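Local atomic coordinates of purine nucleosidase, (IunH-1) (Sulfolobus solfataricus, PDB entry 3T8J), a protein that belongs to the nucleoside hydrolase family, with an alpha/beta fold built round a largely parallel sheet and a bound sodium ion. Residues Ser17-Leu22 against Leu51-Arg56; Val44-Trp49 against Val87-Lys92. All blocks are in the same frame, centred on the assembly; numbering follows the deposited sequence.

Interaction 1 of 2, residues Ser17-Leu22 against Leu51-Arg56; sequences SLYLLL and LEQVNR
This is a small, mainly apolar contact between helix 12-23 and the last turn of helix 40-53 with the residues just after it: Leu18, Tyr19 and Leu22 meet Leu51, Val54 and Arg56. The backbones stay well apart, 8.3 Å between the CA atoms of Tyr19 and Val54, and the two segments share no hydrogen bond, so side chains alone bridge them. Val54 supplies two branches. Its CG1 lies over one face of the Tyr19 ring, displaced toward the rim, in a CH-pi contact 4.2 Å from the ring centroid and 25° off the normal; its CG2 meets Leu22 CD1 at 3.8 Å. Deeper in, Leu18 and Leu51 cross at about a right angle and touch through their CD2 methyls, 3.9 Å apart. Leu18 gets there with CG anti to the backbone N (chi1 172°), which carries the branch out across the gap.

Helix 40-53 ends in a Schellman motif with Asn55, at positive phi, as the C-prime residue. Leu51 O accepts from Arg56 N at 3.1 Å and also from Val54 N, and a weak bond from Asn55 N to Glu52 O completes the motif. The chain beyond this turn places Arg56 beside Leu22, where NH1 lies 3.8 Å from Leu22 CD2. At the other border the Tyr19 hydroxyl packs against Gln53, with OH 3.4 Å from Gln53 CB, while its hydrogen bond goes to Ala50 O. Leu22 also rests on Val28 of strand 27-33, and Val54 reaches Trp310 near the C-terminus.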
loop_
_atom_site.group_PDB
_atom_site.type_symbol
_atom_site.label_atom_id
_atom_site.label_comp_id
_atom_site.label_asym_id
_atom_site.label_seq_id
_atom_site.Cartn_x
_atom_site.Cartn_y
_atom_site.Cartn_z
ATOM N N SER A 17 -18.790 32.325 0.506
ATOM C CA SER A 17 -18.709 31.998 -0.936
ATOM C C SER A 17 -20.106 32.071 -1.611
ATOM O O SER A 17 -20.244 32.622 -2.729
ATOM C CB SER A 17 -18.099 30.606 -1.119
ATOM O OG SER A 17 -16.728 30.600 -0.736
ATOM N N LEU A 18 -21.119 31.498 -0.965
ATOM C CA LEU A 18 -22.499 31.602 -1.440
ATOM C C LEU A 18 -22.844 33.081 -1.620
ATOM O O LEU A 18 -23.393 33.502 -2.656
ATOM C CB LEU A 18 -23.451 30.936 -0.440
ATOM C CG LEU A 18 -24.941 31.134 -0.707
ATOM C CD1 LEU A 18 -25.406 30.494 -2.007
ATOM C CD2 LEU A 18 -25.745 30.590 0.476
ATOM N N TYR A 19 -22.540 33.884 -0.599
ATOM C CA TYR A 19 -22.861 35.312 -0.645
ATOM C C TYR A 19 -22.091 36.052 -1.752
ATOM O O TYR A 19 -22.643 36.953 -2.382
ATOM C CB TYR A 19 -22.665 35.968 0.714
ATOM C CG TYR A 19 -23.658 35.573 1.787
ATOM C CD1 TYR A 19 -24.783 34.787 1.521
ATOM C CD2 TYR A 19 -23.499 36.026 3.078
ATOM C CE1 TYR A 19 -25.705 34.463 2.523
ATOM C CE2 TYR A 19 -24.418 35.703 4.085
ATOM C CZ TYR A 19 -25.517 34.934 3.803
ATOM O OH TYR A 19 -26.414 34.629 4.813
ATOM N N LEU A 20 -20.832 35.685 -2.000
ATOM C CA LEU A 20 -20.045 36.312 -3.063
ATOM C C LEU A 20 -20.745 36.089 -4.404
ATOM O O LEU A 20 -20.854 37.014 -5.211
ATOM C CB LEU A 20 -18.606 35.766 -3.078
ATOM C CG LEU A 20 -17.488 36.536 -3.794
ATOM C CD1 LEU A 20 -17.359 37.972 -3.298
ATOM C CD2 LEU A 20 -16.141 35.805 -3.662
ATOM N N LEU A 21 -21.225 34.862 -4.635
ATOM C CA LEU A 21 -21.925 34.578 -5.898
ATOM C C LEU A 21 -23.206 35.423 -5.979
ATOM O O LEU A 21 -23.474 36.086 -6.989
ATOM C CB LEU A 21 -22.267 33.081 -6.058
ATOM C CG LEU A 21 -21.123 32.083 -6.222
ATOM C CD1 LEU A 21 -21.688 30.649 -6.166
ATOM C CD2 LEU A 21 -20.359 32.319 -7.532
ATOM N N LEU A 22 -24.019 35.403 -4.927
ATOM C CA LEU A 22 -25.317 36.110 -4.929
ATOM C C LEU A 22 -25.212 37.633 -4.993
ATOM O O LEU A 22 -25.979 38.297 -5.741
ATOM C CB LEU A 22 -26.152 35.702 -3.714
ATOM C CG LEU A 22 -26.592 34.246 -3.640
ATOM C CD1 LEU A 22 -27.402 34.012 -2.356
ATOM C CD2 LEU A 22 -27.410 33.818 -4.837
ATOM N N LEU A 51 -29.385 31.242 3.440
ATOM C CA LEU A 51 -30.277 31.701 2.372
ATOM C C LEU A 51 -31.354 32.645 2.897
ATOM O O LEU A 51 -31.721 33.614 2.227
ATOM C CB LEU A 51 -30.890 30.504 1.619
ATOM C CG LEU A 51 -29.913 29.714 0.762
ATOM C CD1 LEU A 51 -30.543 28.366 0.420
ATOM C CD2 LEU A 51 -29.540 30.471 -0.516
ATOM N N GLU A 52 -31.888 32.354 4.084
ATOM C CA GLU A 52 -32.885 33.239 4.716
ATOM C C GLU A 52 -32.388 34.667 4.958
ATOM O O GLU A 52 -33.176 35.626 4.841
ATOM C CB GLU A 52 -33.424 32.636 6.031
ATOM C CG GLU A 52 -34.292 31.408 5.815
ATOM C CD GLU A 52 -34.964 30.864 7.090
ATOM O OE1 GLU A 52 -34.616 31.283 8.227
ATOM O OE2 GLU A 52 -35.866 30.008 6.920
ATOM N N GLN A 53 -31.101 34.827 5.263
ATOM C CA GLN A 53 -30.564 36.161 5.581
ATOM C C GLN A 53 -30.528 37.072 4.366
ATOM O O GLN A 53 -30.456 38.295 4.509
ATOM C CB GLN A 53 -29.176 36.096 6.236
ATOM C CG GLN A 53 -29.052 35.101 7.412
ATOM C CD GLN A 53 -30.202 35.183 8.392
ATOM O OE1 GLN A 53 -30.460 36.232 8.996
ATOM N NE2 GLN A 53 -30.954 34.088 8.516
ATOM N N VAL A 54 -30.560 36.453 3.184
ATOM C CA VAL A 54 -30.541 37.190 1.917
ATOM C C VAL A 54 -31.810 36.966 1.086
ATOM O O VAL A 54 -31.828 37.207 -0.127
ATOM C CB VAL A 54 -29.266 36.863 1.108
ATOM C CG1 VAL A 54 -28.028 37.379 1.848
ATOM C CG2 VAL A 54 -29.131 35.362 0.797
ATOM N N ASN A 55 -32.894 36.564 1.751
ATOM C CA ASN A 55 -34.223 36.464 1.148
ATOM C C ASN A 55 -34.366 35.539 -0.072
ATOM O O ASN A 55 -35.191 35.796 -0.952
ATOM C CB ASN A 55 -34.743 37.865 0.780
ATOM C CG ASN A 55 -34.721 38.797 1.927
ATOM O OD1 ASN A 55 -35.198 38.466 3.043
ATOM N ND2 ASN A 55 -34.171 39.979 1.710
ATOM N N ARG A 56 -33.606 34.451 -0.112
ATOM C CA ARG A 56 -33.648 33.492 -1.223
ATOM C C ARG A 56 -34.278 32.169 -0.813
ATOM O O ARG A 56 -34.278 31.810 0.384
ATOM C CB ARG A 56 -32.249 33.278 -1.781
ATOM C CG ARG A 56 -31.588 34.524 -2.359
ATOM C CD ARG A 56 -32.402 35.170 -3.521
ATOM N NE ARG A 56 -32.846 34.180 -4.514
ATOM C CZ ARG A 56 -32.174 33.829 -5.616
ATOM N NH1 ARG A 56 -31.033 34.417 -5.946
ATOM N NH2 ARG A 56 -32.675 32.887 -6.408
#

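Interaction 2 of 2, residues Val44-Trp49 against Val87-Lys92; sequences VKNALW and VTVEPK
Val89 CG2 touches Asn46 OD1 at 3.4 Å where an irregular loop begins its attachment to helix 40-53, and a bridging water reinforces the junction. Starting from Val87, whose carbonyl O is an acceptor within its range, the water lies 2.9 Å from Asn46 OD1 and accepts from Val89 N. Asn46 OD1 is also bonded by Gln42 NE2, which hydrogen-bonds Val89 O as well, so Gln42 holds both the Asn46 amide and the loop backbone.

Val89 comes next and lies over the Trp49 indole. Its CB stands 3.7 Å from the centroid of the five-membered ring and only 11° off the normal, a CH-pi contact over the face, and CG1 sits above the centre of the indole. CG2 covers the root of the indole, 3.6 Å from Trp49 CB and close to CG. A chi1 of 178° swings the indole out beside Trp49's own carbonyl carbon, and chi2 (88°) turns the ring roughly perpendicular.

At Glu90 the backbone and side chain part company. Its carbonyl O lies near the indole plane, 3.7 Å from Trp49 CD1, whereas the carboxylate bends back to Lys45 in a salt bridge. Lys45 NZ donates to the syn lone pair of Glu90 OE2 at 2.8 Å, with a weak second bond to OE1. The lysine's bend at chi2 lays CD along the carboxylate, and that at chi4 turns NZ to it; CG also lies near OE1.

Pro91 then packs on the helix surface, its CG 3.8 Å from Leu48 CB and its CD beside Lys45 O. Lys92 N is bonded to Glu52, further along helix 40-53. Ala47, which points away from the loop, puts the helix against strand 27-33 of the central sheet.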
loop_
_atom_site.group_PDB
_atom_site.type_symbol
_atom_site.label_atom_id
_atom_site.label_comp_id
_atom_site.label_asym_id
_atom_site.label_seq_id
_atom_site.Cartn_x
_atom_site.Cartn_y
_atom_site.Cartn_z
ATOM N N VAL A 44 -26.564 21.260 6.921
ATOM C CA VAL A 44 -27.812 21.497 6.191
ATOM C C VAL A 44 -28.547 22.728 6.736
ATOM O O VAL A 44 -28.979 23.625 6.013
ATOM C CB VAL A 44 -28.725 20.251 6.204
ATOM C CG1 VAL A 44 -30.044 20.515 5.492
ATOM C CG2 VAL A 44 -28.029 19.010 5.653
ATOM N N LYS A 45 -28.672 22.799 8.067
ATOM C CA LYS A 45 -29.322 23.932 8.691
ATOM C C LYS A 45 -28.584 25.253 8.464
ATOM O O LYS A 45 -29.212 26.288 8.251
ATOM C CB LYS A 45 -29.532 23.676 10.199
ATOM C CG LYS A 45 -30.402 22.437 10.533
ATOM C CD LYS A 45 -31.786 22.449 9.944
ATOM C CE LYS A 45 -32.630 21.224 10.384
ATOM N NZ LYS A 45 -33.048 21.250 11.839
ATOM N N ASN A 46 -27.256 25.198 8.433
ATOM C CA ASN A 46 -26.445 26.388 8.167
ATOM C C ASN A 46 -26.760 26.968 6.788
ATOM O O ASN A 46 -26.893 28.186 6.634
ATOM C CB ASN A 46 -24.940 26.078 8.222
ATOM C CG ASN A 46 -24.386 25.936 9.635
ATOM O OD1 ASN A 46 -25.045 26.236 10.646
ATOM N ND2 ASN A 46 -23.123 25.514 9.708
ATOM N N ALA A 47 -26.886 26.097 5.801
ATOM C CA ALA A 47 -27.156 26.573 4.451
ATOM C C ALA A 47 -28.550 27.209 4.309
ATOM O O ALA A 47 -28.716 28.259 3.696
ATOM C CB ALA A 47 -26.967 25.414 3.437
ATOM N N LEU A 48 -29.557 26.561 4.886
ATOM C CA LEU A 48 -30.921 27.065 4.892
ATOM C C LEU A 48 -31.022 28.416 5.597
ATOM O O LEU A 48 -31.611 29.355 5.090
ATOM C CB LEU A 48 -31.854 26.050 5.552
ATOM C CG LEU A 48 -32.066 24.732 4.785
ATOM C CD1 LEU A 48 -32.560 23.656 5.755
ATOM C CD2 LEU A 48 -33.022 24.895 3.605
ATOM N N TRP A 49 -30.407 28.504 6.776
ATOM C CA TRP A 49 -30.335 29.750 7.506
ATOM C C TRP A 49 -29.627 30.841 6.697
ATOM O O TRP A 49 -30.108 31.961 6.650
ATOM C CB TRP A 49 -29.638 29.547 8.849
ATOM C CG TRP A 49 -29.488 30.804 9.654
ATOM C CD1 TRP A 49 -30.390 31.325 10.535
ATOM C CD2 TRP A 49 -28.378 31.700 9.638
ATOM N NE1 TRP A 49 -29.906 32.490 11.082
ATOM C CE2 TRP A 49 -28.672 32.744 10.557
ATOM C CE3 TRP A 49 -27.160 31.716 8.962
ATOM C CZ2 TRP A 49 -27.812 33.797 10.777
ATOM C CZ3 TRP A 49 -26.290 32.779 9.188
ATOM C CH2 TRP A 49 -26.627 33.798 10.092
ATOM N N VAL A 87 -22.197 29.100 18.007
ATOM C CA VAL A 87 -23.630 29.246 17.724
ATOM C C VAL A 87 -24.073 28.199 16.700
ATOM O O VAL A 87 -23.360 27.940 15.724
ATOM C CB VAL A 87 -23.982 30.652 17.190
ATOM C CG1 VAL A 87 -23.335 30.914 15.874
ATOM C CG2 VAL A 87 -25.499 30.824 17.084
ATOM N N THR A 88 -25.229 27.591 16.958
ATOM C CA THR A 88 -25.837 26.585 16.104
ATOM C C THR A 88 -27.177 27.114 15.628
ATOM O O THR A 88 -28.197 27.011 16.308
ATOM C CB THR A 88 -26.002 25.241 16.817
ATOM O OG1 THR A 88 -26.722 25.427 18.039
ATOM C CG2 THR A 88 -24.624 24.632 17.147
ATOM N N VAL A 89 -27.165 27.686 14.423
ATOM C CA VAL A 89 -28.328 28.367 13.880
ATOM C C VAL A 89 -29.396 27.398 13.393
ATOM O O VAL A 89 -29.132 26.213 13.210
ATOM C CB VAL A 89 -27.961 29.303 12.668
ATOM C CG1 VAL A 89 -26.948 30.375 13.068
ATOM C CG2 VAL A 89 -27.443 28.485 11.451
ATOM N N GLU A 90 -30.591 27.925 13.182
ATOM C CA GLU A 90 -31.736 27.138 12.736
ATOM C C GLU A 90 -32.563 28.045 11.819
ATOM O O GLU A 90 -32.934 29.153 12.220
ATOM C CB GLU A 90 -32.569 26.658 13.957
ATOM C CG GLU A 90 -33.771 25.730 13.656
ATOM C CD GLU A 90 -33.405 24.362 13.076
ATOM O OE1 GLU A 90 -32.204 24.019 12.994
ATOM O OE2 GLU A 90 -34.353 23.624 12.697
ATOM N N PRO A 91 -32.865 27.586 10.599
ATOM C CA PRO A 91 -33.797 28.365 9.774
ATOM C C PRO A 91 -35.175 28.468 10.399
ATOM O O PRO A 91 -35.628 27.553 11.123
ATOM C CB PRO A 91 -33.878 27.556 8.475
ATOM C CG PRO A 91 -33.584 26.148 8.913
ATOM C CD PRO A 91 -32.535 26.290 9.990
ATOM N N LYS A 92 -35.841 29.587 10.124
ATOM C CA LYS A 92 -37.191 29.807 10.605
ATOM C C LYS A 92 -38.266 29.204 9.730
ATOM O O LYS A 92 -39.338 28.855 10.221
ATOM C CB LYS A 92 -37.439 31.306 10.766
ATOM C CG LYS A 92 -36.612 31.945 11.869
ATOM C CD LYS A 92 -36.997 33.409 12.036
ATOM C CE LYS A 92 -36.081 34.127 13.014
ATOM N NZ LYS A 92 -36.080 33.447 14.342
HETATM O O HOH W 1 -24.532 27.558 13.148
#

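Overall arrangement
Both interactions use helix 40-53, but different parts of it, and both are partly buried. Interaction 1 joins its C-terminal end to helix 12-23 through mainly apolar side chains, with no hydrogen bond between the segments; three of its seven touching residues are buried, against two of seven in interaction 2. Interaction 2 is the more peripheral, about 19 Å from the chain centre against 15 Å, and fastens an irregular loop to the middle of the helix by aromatic packing, a salt bridge and a bridging water. The two centres are about 13 Å apart. Glu52 of 51-56 joins them directly, its OE1 lying 2.8 Å from Lys92 N of 87-92, a probable hydrogen bond.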